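Local coordinates for putative uncharacterized protein PH0350 (Pyrococcus horikoshii, PDB 3QJL), which binds CRISPR RNA as a Cas6-family, putative endoribonuclease-like protein of the prokaryotic adaptive immune system, at residues Arg6-Leu11 against Ser80-Ser85; Leu12-Asn17 against Ser110-Asp115; Glu127-Thr132 against Leu208-Tyr213. All blocks are in the same frame, centred on the assembly; numbering follows the deposited sequence.

Interaction 1: residues Arg6-Leu11 against Ser80-Ser85. With nucleotides of chain B.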
loop_
_atom_site.group_PDB
_atom_site.type_symbol
_atom_site.label_atom_id
_atom_site.label_comp_id
_atom_site.label_asym_id
_atom_site.label_seq_id
_atom_site.Cartn_x
_atom_site.Cartn_y
_atom_site.Cartn_z
ATOM N N ARG A 6 -25.057 1.700 -10.910
ATOM C CA ARG A 6 -23.690 2.165 -10.840
ATOM C C ARG A 6 -23.217 2.362 -12.272
ATOM O O ARG A 6 -23.464 1.516 -13.119
ATOM C CB ARG A 6 -22.840 1.120 -10.120
ATOM C CG ARG A 6 -21.360 1.390 -10.184
ATOM C CD ARG A 6 -20.566 0.435 -9.300
ATOM N NE ARG A 6 -20.939 0.496 -7.886
ATOM C CZ ARG A 6 -20.100 0.231 -6.889
ATOM N NH1 ARG A 6 -18.845 -0.097 -7.154
ATOM N NH2 ARG A 6 -20.508 0.305 -5.630
ATOM N N ILE A 7 -22.547 3.467 -12.561
ATOM C CA ILE A 7 -22.110 3.705 -13.932
ATOM C C ILE A 7 -20.599 3.879 -14.093
ATOM O O ILE A 7 -19.901 4.311 -13.176
ATOM C CB ILE A 7 -22.834 4.912 -14.572
ATOM C CG1 ILE A 7 -22.666 6.164 -13.709
ATOM C CG2 ILE A 7 -24.292 4.609 -14.756
ATOM C CD1 ILE A 7 -23.199 7.423 -14.362
ATOM N N GLU A 8 -20.106 3.534 -15.274
ATOM C CA GLU A 8 -18.741 3.814 -15.645
ATOM C C GLU A 8 -18.704 4.888 -16.708
ATOM O O GLU A 8 -19.229 4.710 -17.801
ATOM C CB GLU A 8 -18.064 2.558 -16.171
ATOM C CG GLU A 8 -16.777 2.837 -16.920
ATOM C CD GLU A 8 -16.018 1.570 -17.234
ATOM O OE1 GLU A 8 -14.859 1.666 -17.704
ATOM O OE2 GLU A 8 -16.579 0.478 -16.996
ATOM N N VAL A 9 -18.074 6.003 -16.378
ATOM C CA VAL A 9 -17.863 7.098 -17.305
ATOM C C VAL A 9 -16.438 7.035 -17.833
ATOM O O VAL A 9 -15.500 7.180 -17.068
ATOM C CB VAL A 9 -17.997 8.433 -16.569
ATOM C CG1 VAL A 9 -17.702 9.592 -17.505
ATOM C CG2 VAL A 9 -19.368 8.555 -15.915
ATOM N N LYS A 10 -16.256 6.828 -19.132
ATOM C CA LYS A 10 -14.911 6.851 -19.698
ATOM C C LYS A 10 -14.470 8.271 -20.019
ATOM O O LYS A 10 -15.241 9.065 -20.524
ATOM C CB LYS A 10 -14.815 5.963 -20.937
ATOM C CG LYS A 10 -14.624 4.491 -20.628
ATOM C CD LYS A 10 -14.237 3.722 -21.879
ATOM C CE LYS A 10 -13.934 2.254 -21.581
ATOM N NZ LYS A 10 -12.529 2.026 -21.105
ATOM N N LEU A 11 -13.226 8.599 -19.706
ATOM C CA LEU A 11 -12.716 9.926 -20.000
ATOM C C LEU A 11 -11.482 9.846 -20.881
ATOM O O LEU A 11 -10.675 8.913 -20.770
ATOM C CB LEU A 11 -12.402 10.680 -18.718
ATOM C CG LEU A 11 -13.609 10.942 -17.829
ATOM C CD1 LEU A 11 -13.167 11.074 -16.410
ATOM C CD2 LEU A 11 -14.345 12.188 -18.273
ATOM N N SER A 80 -11.259 5.740 -16.403
ATOM C CA SER A 80 -12.656 5.561 -16.038
ATOM C C SER A 80 -12.937 6.239 -14.713
ATOM O O SER A 80 -12.035 6.471 -13.922
ATOM C CB SER A 80 -13.001 4.079 -15.946
ATOM O OG SER A 80 -12.092 3.334 -16.714
ATOM N N LEU A 81 -14.191 6.582 -14.484
ATOM C CA LEU A 81 -14.599 7.126 -13.210
ATOM C C LEU A 81 -15.912 6.476 -12.845
ATOM O O LEU A 81 -16.893 6.654 -13.551
ATOM C CB LEU A 81 -14.801 8.620 -13.361
ATOM C CG LEU A 81 -15.538 9.328 -12.238
ATOM C CD1 LEU A 81 -14.570 9.721 -11.150
ATOM C CD2 LEU A 81 -16.236 10.552 -12.783
ATOM N N TYR A 82 -15.955 5.734 -11.748
ATOM C CA TYR A 82 -17.175 5.023 -11.389
ATOM C C TYR A 82 -18.024 5.837 -10.437
ATOM O O TYR A 82 -17.497 6.451 -9.518
ATOM C CB TYR A 82 -16.835 3.679 -10.767
ATOM C CG TYR A 82 -16.086 2.802 -11.719
ATOM C CD1 TYR A 82 -14.703 2.801 -11.746
ATOM C CD2 TYR A 82 -16.758 1.990 -12.611
ATOM C CE1 TYR A 82 -14.012 2.006 -12.624
ATOM C CE2 TYR A 82 -16.073 1.192 -13.490
ATOM C CZ TYR A 82 -14.702 1.203 -13.496
ATOM O OH TYR A 82 -14.016 0.408 -14.379
ATOM N N ILE A 83 -19.335 5.841 -10.662
ATOM C CA ILE A 83 -20.262 6.621 -9.852
ATOM C C ILE A 83 -21.359 5.694 -9.359
ATOM O O ILE A 83 -21.769 4.803 -10.083
ATOM C CB ILE A 83 -20.866 7.760 -10.693
ATOM C CG1 ILE A 83 -19.746 8.588 -11.322
ATOM C CG2 ILE A 83 -21.790 8.643 -9.861
ATOM C CD1 ILE A 83 -20.215 9.829 -12.026
ATOM N N SER A 84 -21.840 5.887 -8.138
ATOM C CA SER A 84 -22.828 4.963 -7.582
ATOM C C SER A 84 -23.890 5.691 -6.762
ATOM O O SER A 84 -23.664 6.802 -6.291
ATOM C CB SER A 84 -22.123 3.895 -6.730
ATOM O OG SER A 84 -23.024 2.927 -6.217
ATOM N N SER A 85 -25.035 5.049 -6.566
ATOM C CA SER A 85 -26.104 5.629 -5.763
ATOM C C SER A 85 -27.231 4.629 -5.610
ATOM O O SER A 85 -27.429 3.767 -6.457
ATOM C CB SER A 85 -26.656 6.878 -6.466
ATOM O OG SER A 85 -27.722 7.480 -5.735
ATOM O "O5'" G B 1 -16.336 -2.913 -15.127
ATOM C "C5'" G B 1 -15.367 -3.921 -14.840
ATOM C "C4'" G B 1 -14.248 -3.390 -13.974
ATOM O "O4'" G B 1 -14.785 -2.366 -13.089
ATOM C "C3'" G B 1 -13.572 -4.426 -13.074
ATOM O "O3'" G B 1 -12.182 -4.096 -12.896
ATOM C "C2'" G B 1 -14.315 -4.248 -11.746
ATOM O "O2'" G B 1 -13.602 -4.673 -10.598
ATOM C "C1'" G B 1 -14.574 -2.737 -11.739
ATOM N N9 G B 1 -15.757 -2.331 -10.961
ATOM C C8 G B 1 -15.924 -1.124 -10.320
ATOM N N7 G B 1 -17.065 -1.014 -9.697
ATOM C C5 G B 1 -17.702 -2.221 -9.943
ATOM C C6 G B 1 -18.975 -2.679 -9.522
ATOM O O6 G B 1 -19.807 -2.086 -8.824
ATOM N N1 G B 1 -19.255 -3.962 -9.988
ATOM C C2 G B 1 -18.413 -4.718 -10.763
ATOM N N2 G B 1 -18.866 -5.937 -11.108
ATOM N N3 G B 1 -17.218 -4.299 -11.165
ATOM C C4 G B 1 -16.921 -3.049 -10.725
#
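Y82 lies beside E8, pointing the same way off the sheet, and its ring atom CE2 comes 3.6 Å from E8 CB. With CG anti to the backbone N (chi1 164°) and the chain extended beyond it, E8 runs along the tyrosine, its carboxylate turned 51° from the ring plane. A weak bond from S80 OG to E8 OE1, 3.4 Å, adds to this row, while OE2 forms a salt bridge with K117 of the adjoining strand. G1 of the bound RNA, chain B, sets its C8 3.8 Å above the centre of one face of the Y82 ring. R6 NH1 donates in the guanidinium plane to N7 of G1, at 3.2 Å, and also bonds the carbonyl oxygen of V239. Strands 6-11 and 80-85 are antiparallel, and reciprocal backbone bonds join I7 to I83 and V9 to L81. The other face is apolar: I7 CG1 meets I83 CB at 3.9 Å, and helix 88-100 covers both side chains. One face of this N-terminal ferredoxin-like sheet thus packs against a helix; the other offers a tyrosine ring and an arginine N-H, consistent with a site that receives a purine through N7.

Interaction 2: residues Leu12-Asn17 against Ser110-Asp115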
loop_
_atom_site.group_PDB
_atom_site.type_symbol
_atom_site.label_atom_id
_atom_site.label_comp_id
_atom_site.label_asym_id
_atom_site.label_seq_id
_atom_site.Cartn_x
_atom_site.Cartn_y
_atom_site.Cartn_z
ATOM N N LEU A 12 -11.355 10.823 -21.772
ATOM C CA LEU A 12 -10.250 10.869 -22.715
ATOM C C LEU A 12 -9.403 12.096 -22.443
ATOM O O LEU A 12 -9.905 13.220 -22.509
ATOM C CB LEU A 12 -10.783 10.886 -24.145
ATOM C CG LEU A 12 -11.829 9.799 -24.423
ATOM C CD1 LEU A 12 -12.831 10.245 -25.486
ATOM C CD2 LEU A 12 -11.177 8.477 -24.807
ATOM N N PRO A 13 -8.125 11.884 -22.097
ATOM C CA PRO A 13 -7.172 12.973 -21.865
ATOM C C PRO A 13 -6.907 13.670 -23.184
ATOM O O PRO A 13 -6.639 12.986 -24.165
ATOM C CB PRO A 13 -5.907 12.242 -21.406
ATOM C CG PRO A 13 -6.337 10.841 -21.106
ATOM C CD PRO A 13 -7.486 10.566 -22.001
ATOM N N LEU A 14 -6.963 14.995 -23.214
ATOM C CA LEU A 14 -6.900 15.712 -24.485
ATOM C C LEU A 14 -5.537 15.764 -25.183
ATOM O O LEU A 14 -5.427 15.408 -26.358
ATOM C CB LEU A 14 -7.511 17.111 -24.362
ATOM C CG LEU A 14 -9.035 17.042 -24.226
ATOM C CD1 LEU A 14 -9.683 18.408 -24.439
ATOM C CD2 LEU A 14 -9.592 16.016 -25.203
ATOM N N LYS A 15 -4.501 16.204 -24.486
ATOM C CA LYS A 15 -3.233 16.394 -25.175
ATOM C C LYS A 15 -2.280 15.226 -24.972
ATOM O O LYS A 15 -2.622 14.252 -24.300
ATOM C CB LYS A 15 -2.601 17.718 -24.762
ATOM C CG LYS A 15 -3.495 18.899 -25.085
ATOM C CD LYS A 15 -2.796 20.227 -24.867
ATOM C CE LYS A 15 -3.593 21.350 -25.508
ATOM N NZ LYS A 15 -5.030 21.302 -25.106
ATOM N N ASP A 16 -1.100 15.312 -25.581
ATOM C CA ASP A 16 -0.064 14.295 -25.395
ATOM C C ASP A 16 0.596 14.492 -24.037
ATOM O O ASP A 16 0.594 15.603 -23.499
ATOM C CB ASP A 16 0.997 14.360 -26.502
ATOM C CG ASP A 16 0.390 14.456 -27.893
ATOM O OD1 ASP A 16 -0.251 13.475 -28.342
ATOM O OD2 ASP A 16 0.567 15.514 -28.539
ATOM N N ASN A 17 1.155 13.414 -23.494
ATOM C CA ASN A 17 1.794 13.452 -22.176
ATOM C C ASN A 17 0.884 14.052 -21.114
ATOM O O ASN A 17 1.280 14.984 -20.397
ATOM C CB ASN A 17 3.113 14.233 -22.225
ATOM C CG ASN A 17 4.065 13.698 -23.278
ATOM O OD1 ASN A 17 3.958 12.543 -23.704
ATOM N ND2 ASN A 17 5.003 14.536 -23.705
ATOM N N SER A 110 -7.375 18.653 -19.636
ATOM C CA SER A 110 -8.788 18.645 -20.017
ATOM C C SER A 110 -9.208 17.268 -20.511
ATOM O O SER A 110 -8.539 16.673 -21.351
ATOM C CB SER A 110 -9.079 19.696 -21.090
ATOM O OG SER A 110 -9.028 21.007 -20.557
ATOM N N PHE A 111 -10.299 16.743 -19.973
ATOM C CA PHE A 111 -10.807 15.474 -20.466
ATOM C C PHE A 111 -12.034 15.684 -21.339
ATOM O O PHE A 111 -12.570 16.790 -21.431
ATOM C CB PHE A 111 -11.161 14.545 -19.305
ATOM C CG PHE A 111 -9.968 14.057 -18.530
ATOM C CD1 PHE A 111 -9.579 14.689 -17.360
ATOM C CD2 PHE A 111 -9.243 12.959 -18.967
ATOM C CE1 PHE A 111 -8.485 14.239 -16.641
ATOM C CE2 PHE A 111 -8.149 12.502 -18.257
ATOM C CZ PHE A 111 -7.769 13.143 -17.090
ATOM N N LEU A 112 -12.490 14.595 -21.946
ATOM C CA LEU A 112 -13.666 14.609 -22.794
ATOM C C LEU A 112 -14.439 13.340 -22.508
ATOM O O LEU A 112 -13.895 12.244 -22.670
ATOM C CB LEU A 112 -13.231 14.607 -24.250
ATOM C CG LEU A 112 -14.141 15.344 -25.222
ATOM C CD1 LEU A 112 -14.295 16.794 -24.772
ATOM C CD2 LEU A 112 -13.572 15.255 -26.638
ATOM N N VAL A 113 -15.700 13.462 -22.104
ATOM C CA VAL A 113 -16.456 12.265 -21.763
ATOM C C VAL A 113 -16.668 11.368 -22.978
ATOM O O VAL A 113 -17.212 11.794 -23.994
ATOM C CB VAL A 113 -17.823 12.592 -21.161
ATOM C CG1 VAL A 113 -18.503 11.316 -20.703
ATOM C CG2 VAL A 113 -17.675 13.563 -20.011
ATOM N N GLY A 114 -16.232 10.122 -22.856
ATOM C CA GLY A 114 -16.498 9.100 -23.849
ATOM C C GLY A 114 -17.711 8.373 -23.327
ATOM O O GLY A 114 -18.513 8.964 -22.606
ATOM N N ASP A 115 -17.834 7.090 -23.640
ATOM C CA ASP A 115 -19.037 6.338 -23.286
ATOM C C ASP A 115 -19.397 6.386 -21.803
ATOM O O ASP A 115 -18.526 6.354 -20.929
ATOM C CB ASP A 115 -18.900 4.885 -23.729
ATOM C CG ASP A 115 -18.158 4.754 -25.044
ATOM O OD1 ASP A 115 -16.906 4.643 -25.000
ATOM O OD2 ASP A 115 -18.820 4.782 -26.113
#
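L12 and L112 are joined through their backbones, L12 N donating to L112 O at 3.0 Å from a position tilted 32° out of the carbonyl plane. The return bond, from L112 N to L12 O, is weak and bent. Two residues on, L14 N reaches S110 O at 3.0 Å, nearly along the C=O axis. A CA-H of F111 also faces L12 O, with 3.2 Å between F111 CA and that oxygen. The pairing is antiparallel but loose, and past P13 the chain leaves as a loop.

The apolar contacts fall on two sides. On one, P13 crosses the F111 ring obliquely, its CG 3.8 Å from F111 CE2. F111 CG lies anti to its own carbonyl carbon (chi1 -69°), which brings the CD2-CE2 side of the ring to the proline. On the other side, L14 and L112 cross at about a right angle, and L14 CD2 comes 4.0 Å from L112 CB. The second methyl of L14, CD1, turns to S110 CB at 3.6 Å. L12 CD1 comes 4.2 Å from G114 CA, toward the other end of segment 110-115.

Segment 12-17 is the tail of strand 5-13, and its partner belongs to strand 109-118, the next strand of the N-terminal sheet. Only F111 is buried among the touching residues. Its ring also packs on F104 and I106 of the edge strand 103-106 and, together with P13, on I74 of strand 71-74, while the three leucines are exposed, where strand 5-13 runs out.

Interaction 3: residues Glu127-Thr132 against Leu208-Tyr213. With nucleotides of chain B.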
loop_
_atom_site.group_PDB
_atom_site.type_symbol
_atom_site.label_atom_id
_atom_site.label_comp_id
_atom_site.label_asym_id
_atom_site.label_seq_id
_atom_site.Cartn_x
_atom_site.Cartn_y
_atom_site.Cartn_z
ATOM N N GLU A 127 -21.383 -12.232 4.658
ATOM C CA GLU A 127 -20.134 -11.503 4.820
ATOM C C GLU A 127 -19.576 -11.121 3.464
ATOM O O GLU A 127 -19.608 -11.912 2.525
ATOM C CB GLU A 127 -19.101 -12.357 5.538
ATOM C CG GLU A 127 -19.306 -12.502 7.014
ATOM C CD GLU A 127 -18.433 -13.596 7.569
ATOM O OE1 GLU A 127 -17.803 -14.304 6.746
ATOM O OE2 GLU A 127 -18.376 -13.749 8.810
ATOM N N ASN A 128 -19.039 -9.916 3.371
ATOM C CA ASN A 128 -18.477 -9.455 2.123
ATOM C C ASN A 128 -17.077 -8.898 2.301
ATOM O O ASN A 128 -16.772 -8.287 3.328
ATOM C CB ASN A 128 -19.395 -8.405 1.529
ATOM C CG ASN A 128 -20.802 -8.935 1.324
ATOM O OD1 ASN A 128 -21.019 -9.834 0.509
ATOM N ND2 ASN A 128 -21.762 -8.394 2.070
ATOM N N VAL A 129 -16.217 -9.129 1.312
ATOM C CA VAL A 129 -14.882 -8.561 1.341
ATOM C C VAL A 129 -14.814 -7.391 0.402
ATOM O O VAL A 129 -14.798 -7.572 -0.812
ATOM C CB VAL A 129 -13.831 -9.558 0.889
ATOM C CG1 VAL A 129 -12.447 -8.915 0.959
ATOM C CG2 VAL A 129 -13.891 -10.805 1.750
ATOM N N PHE A 130 -14.745 -6.191 0.959
ATOM C CA PHE A 130 -14.747 -4.988 0.151
ATOM C C PHE A 130 -13.341 -4.477 0.012
ATOM O O PHE A 130 -12.533 -4.608 0.927
ATOM C CB PHE A 130 -15.589 -3.890 0.794
ATOM C CG PHE A 130 -17.057 -4.166 0.796
ATOM C CD1 PHE A 130 -17.804 -4.024 -0.359
ATOM C CD2 PHE A 130 -17.695 -4.542 1.959
ATOM C CE1 PHE A 130 -19.159 -4.253 -0.351
ATOM C CE2 PHE A 130 -19.039 -4.787 1.971
ATOM C CZ PHE A 130 -19.778 -4.639 0.814
ATOM N N SER A 131 -13.054 -3.913 -1.153
ATOM C CA SER A 131 -11.865 -3.118 -1.347
ATOM C C SER A 131 -12.369 -1.723 -1.636
ATOM O O SER A 131 -13.441 -1.545 -2.193
ATOM C CB SER A 131 -11.034 -3.627 -2.516
ATOM O OG SER A 131 -10.583 -2.541 -3.316
ATOM N N THR A 132 -11.591 -0.737 -1.224
ATOM C CA THR A 132 -11.945 0.661 -1.348
ATOM C C THR A 132 -11.725 1.114 -2.804
ATOM O O THR A 132 -10.725 0.751 -3.434
ATOM C CB THR A 132 -11.104 1.459 -0.329
ATOM O OG1 THR A 132 -11.450 2.839 -0.377
ATOM C CG2 THR A 132 -9.615 1.308 -0.637
ATOM N N LEU A 208 -7.333 3.812 2.410
ATOM C CA LEU A 208 -7.466 2.936 1.266
ATOM C C LEU A 208 -7.212 1.537 1.783
ATOM O O LEU A 208 -6.094 1.205 2.142
ATOM C CB LEU A 208 -6.424 3.259 0.213
ATOM C CG LEU A 208 -6.360 4.688 -0.280
ATOM C CD1 LEU A 208 -5.119 4.856 -1.140
ATOM C CD2 LEU A 208 -7.610 5.028 -1.056
ATOM N N MET A 209 -8.234 0.701 1.807
ATOM C CA MET A 209 -8.111 -0.562 2.496
ATOM C C MET A 209 -8.917 -1.653 1.813
ATOM O O MET A 209 -9.850 -1.377 1.046
ATOM C CB MET A 209 -8.610 -0.391 3.926
ATOM C CG MET A 209 -10.026 0.124 3.988
ATOM S SD MET A 209 -10.612 0.481 5.647
ATOM C CE MET A 209 -9.689 -0.778 6.506
ATOM N N VAL A 210 -8.543 -2.897 2.093
ATOM C CA VAL A 210 -9.399 -4.028 1.778
ATOM C C VAL A 210 -9.892 -4.518 3.121
ATOM O O VAL A 210 -9.080 -4.756 4.003
ATOM C CB VAL A 210 -8.619 -5.137 1.086
ATOM C CG1 VAL A 210 -9.392 -6.437 1.148
ATOM C CG2 VAL A 210 -8.321 -4.744 -0.343
ATOM N N PHE A 211 -11.203 -4.626 3.306
ATOM C CA PHE A 211 -11.724 -5.053 4.600
ATOM C C PHE A 211 -12.874 -6.035 4.465
ATOM O O PHE A 211 -13.447 -6.180 3.391
ATOM C CB PHE A 211 -12.160 -3.858 5.432
ATOM C CG PHE A 211 -13.253 -3.050 4.806
ATOM C CD1 PHE A 211 -12.979 -2.155 3.787
ATOM C CD2 PHE A 211 -14.559 -3.169 5.254
ATOM C CE1 PHE A 211 -13.986 -1.400 3.223
ATOM C CE2 PHE A 211 -15.566 -2.425 4.697
ATOM C CZ PHE A 211 -15.284 -1.538 3.674
ATOM N N ARG A 212 -13.187 -6.729 5.557
ATOM C CA ARG A 212 -14.312 -7.644 5.570
ATOM C C ARG A 212 -15.420 -7.061 6.410
ATOM O O ARG A 212 -15.192 -6.611 7.531
ATOM C CB ARG A 212 -13.943 -9.021 6.110
ATOM C CG ARG A 212 -15.183 -9.873 6.383
ATOM C CD ARG A 212 -14.876 -11.322 6.708
ATOM N NE ARG A 212 -14.027 -11.924 5.692
ATOM C CZ ARG A 212 -12.722 -12.112 5.851
ATOM N NH1 ARG A 212 -12.141 -11.747 6.991
ATOM N NH2 ARG A 212 -12.001 -12.669 4.883
ATOM N N TYR A 213 -16.620 -7.066 5.845
ATOM C CA TYR A 213 -17.789 -6.526 6.495
ATOM C C TYR A 213 -18.574 -7.701 7.015
ATOM O O TYR A 213 -18.654 -8.723 6.352
ATOM C CB TYR A 213 -18.625 -5.765 5.470
ATOM C CG TYR A 213 -19.885 -5.168 6.033
ATOM C CD1 TYR A 213 -20.995 -5.962 6.302
ATOM C CD2 TYR A 213 -19.971 -3.810 6.297
ATOM C CE1 TYR A 213 -22.154 -5.420 6.822
ATOM C CE2 TYR A 213 -21.127 -3.259 6.812
ATOM C CZ TYR A 213 -22.216 -4.067 7.075
ATOM O OH TYR A 213 -23.367 -3.515 7.600
ATOM P P A B 4 -8.148 -2.826 -6.889
ATOM O OP1 A B 4 -8.832 -3.073 -8.187
ATOM O OP2 A B 4 -8.419 -1.557 -6.171
ATOM O "O5'" A B 4 -8.374 -4.056 -5.910
ATOM C "C5'" A B 4 -7.581 -4.207 -4.744
ATOM C "C4'" A B 4 -7.044 -5.608 -4.619
ATOM O "O4'" A B 4 -8.117 -6.552 -4.851
ATOM C "C3'" A B 4 -5.939 -5.977 -5.603
ATOM O "O3'" A B 4 -5.066 -6.930 -4.992
ATOM C "C2'" A B 4 -6.702 -6.656 -6.725
ATOM O "O2'" A B 4 -5.918 -7.545 -7.496
ATOM C "C1'" A B 4 -7.796 -7.388 -5.945
ATOM N N9 A B 4 -9.031 -7.615 -6.701
ATOM C C8 A B 4 -9.696 -6.738 -7.524
ATOM N N7 A B 4 -10.797 -7.229 -8.041
ATOM C C5 A B 4 -10.865 -8.509 -7.513
ATOM C C6 A B 4 -11.802 -9.539 -7.673
ATOM N N6 A B 4 -12.887 -9.434 -8.442
ATOM N N1 A B 4 -11.578 -10.692 -7.005
ATOM C C2 A B 4 -10.487 -10.788 -6.226
ATOM N N3 A B 4 -9.536 -9.889 -5.989
ATOM C C4 A B 4 -9.789 -8.758 -6.678
ATOM P P C B 5 -4.199 -6.522 -3.702
ATOM O OP1 C B 5 -3.637 -5.174 -3.958
ATOM O OP2 C B 5 -3.270 -7.646 -3.432
ATOM O "O5'" C B 5 -5.291 -6.433 -2.554
ATOM C "C5'" C B 5 -5.859 -7.605 -1.992
ATOM C "C4'" C B 5 -5.495 -7.743 -0.538
ATOM O "O4'" C B 5 -6.629 -8.283 0.190
ATOM C "C3'" C B 5 -4.318 -8.664 -0.253
ATOM O "O3'" C B 5 -3.577 -8.153 0.853
ATOM C "C2'" C B 5 -5.004 -9.970 0.138
ATOM O "O2'" C B 5 -4.233 -10.815 0.960
ATOM C "C1'" C B 5 -6.251 -9.465 0.856
ATOM N N1 C B 5 -7.397 -10.394 0.805
ATOM C C2 C B 5 -7.742 -11.121 1.952
ATOM O O2 C B 5 -7.059 -10.994 2.986
ATOM N N3 C B 5 -8.807 -11.954 1.897
ATOM C C4 C B 5 -9.514 -12.078 0.767
ATOM N N4 C B 5 -10.550 -12.922 0.773
ATOM C C5 C B 5 -9.188 -11.344 -0.410
ATOM C C6 C B 5 -8.136 -10.517 -0.345
#
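F130 and F211 are cross-strand partners in an antiparallel pair of the C-terminal ferredoxin-like (RAMP) domain of this Cas6-family protein. F130 CB sits 3.7 Å above one face of the F211 ring, offset toward its rim, in a CH-pi contact. F211 CG lies between its backbone N and carbonyl carbon (chi1 61°), which swings the ring back across to strand 128-132. The two rings meet obliquely, their planes 35° apart. Y213 CB then approaches the F130 ring in plane at its edge, 3.7 Å from CE2.

Reciprocal backbone bonds hold this row in place, linking F130 with F211 and N128 with Y213; Y213 N to N128 O, 2.8 Å, is nearly straight. On the face carrying V129, S131, V210 and R212, V129 CG1 packs on V210 CG1 at 3.9 Å. E127 and R212 have opposite charges but fall short of a salt bridge; R212 also has a long, weak ion pair with E188.

Further out, strand 239-242 flanks 128-132, and helix 217-226 packs on Y213, whose OH is bonded to the carbonyl oxygen of S216. RNA of chain B runs along the valine face, where V210 CG1 lies 3.5 Å from the ribose O4' of C5.

Overall arrangement
Interactions 1 and 2 share strand 5-13 and belong to one sheet: residues 6-11 of that strand pair with 80-85 in a buried contact, its tail with 110-115 at the surface. They touch, K10 of the first bonding through its backbone to G114 and D115 of the second, and V9 packing on V113. Interaction 3, partly buried, lies in the other sheet, its centre about 20 Å from interaction 1's and about 31 Å from interaction 2's. Interactions 1 and 3 are regular pairings with RNA over one face, the former meeting a base through polar and aromatic groups, the latter a ribose through valine. Interaction 2 touches no RNA; its backbone pairing is looser and its side-chain contacts apolar.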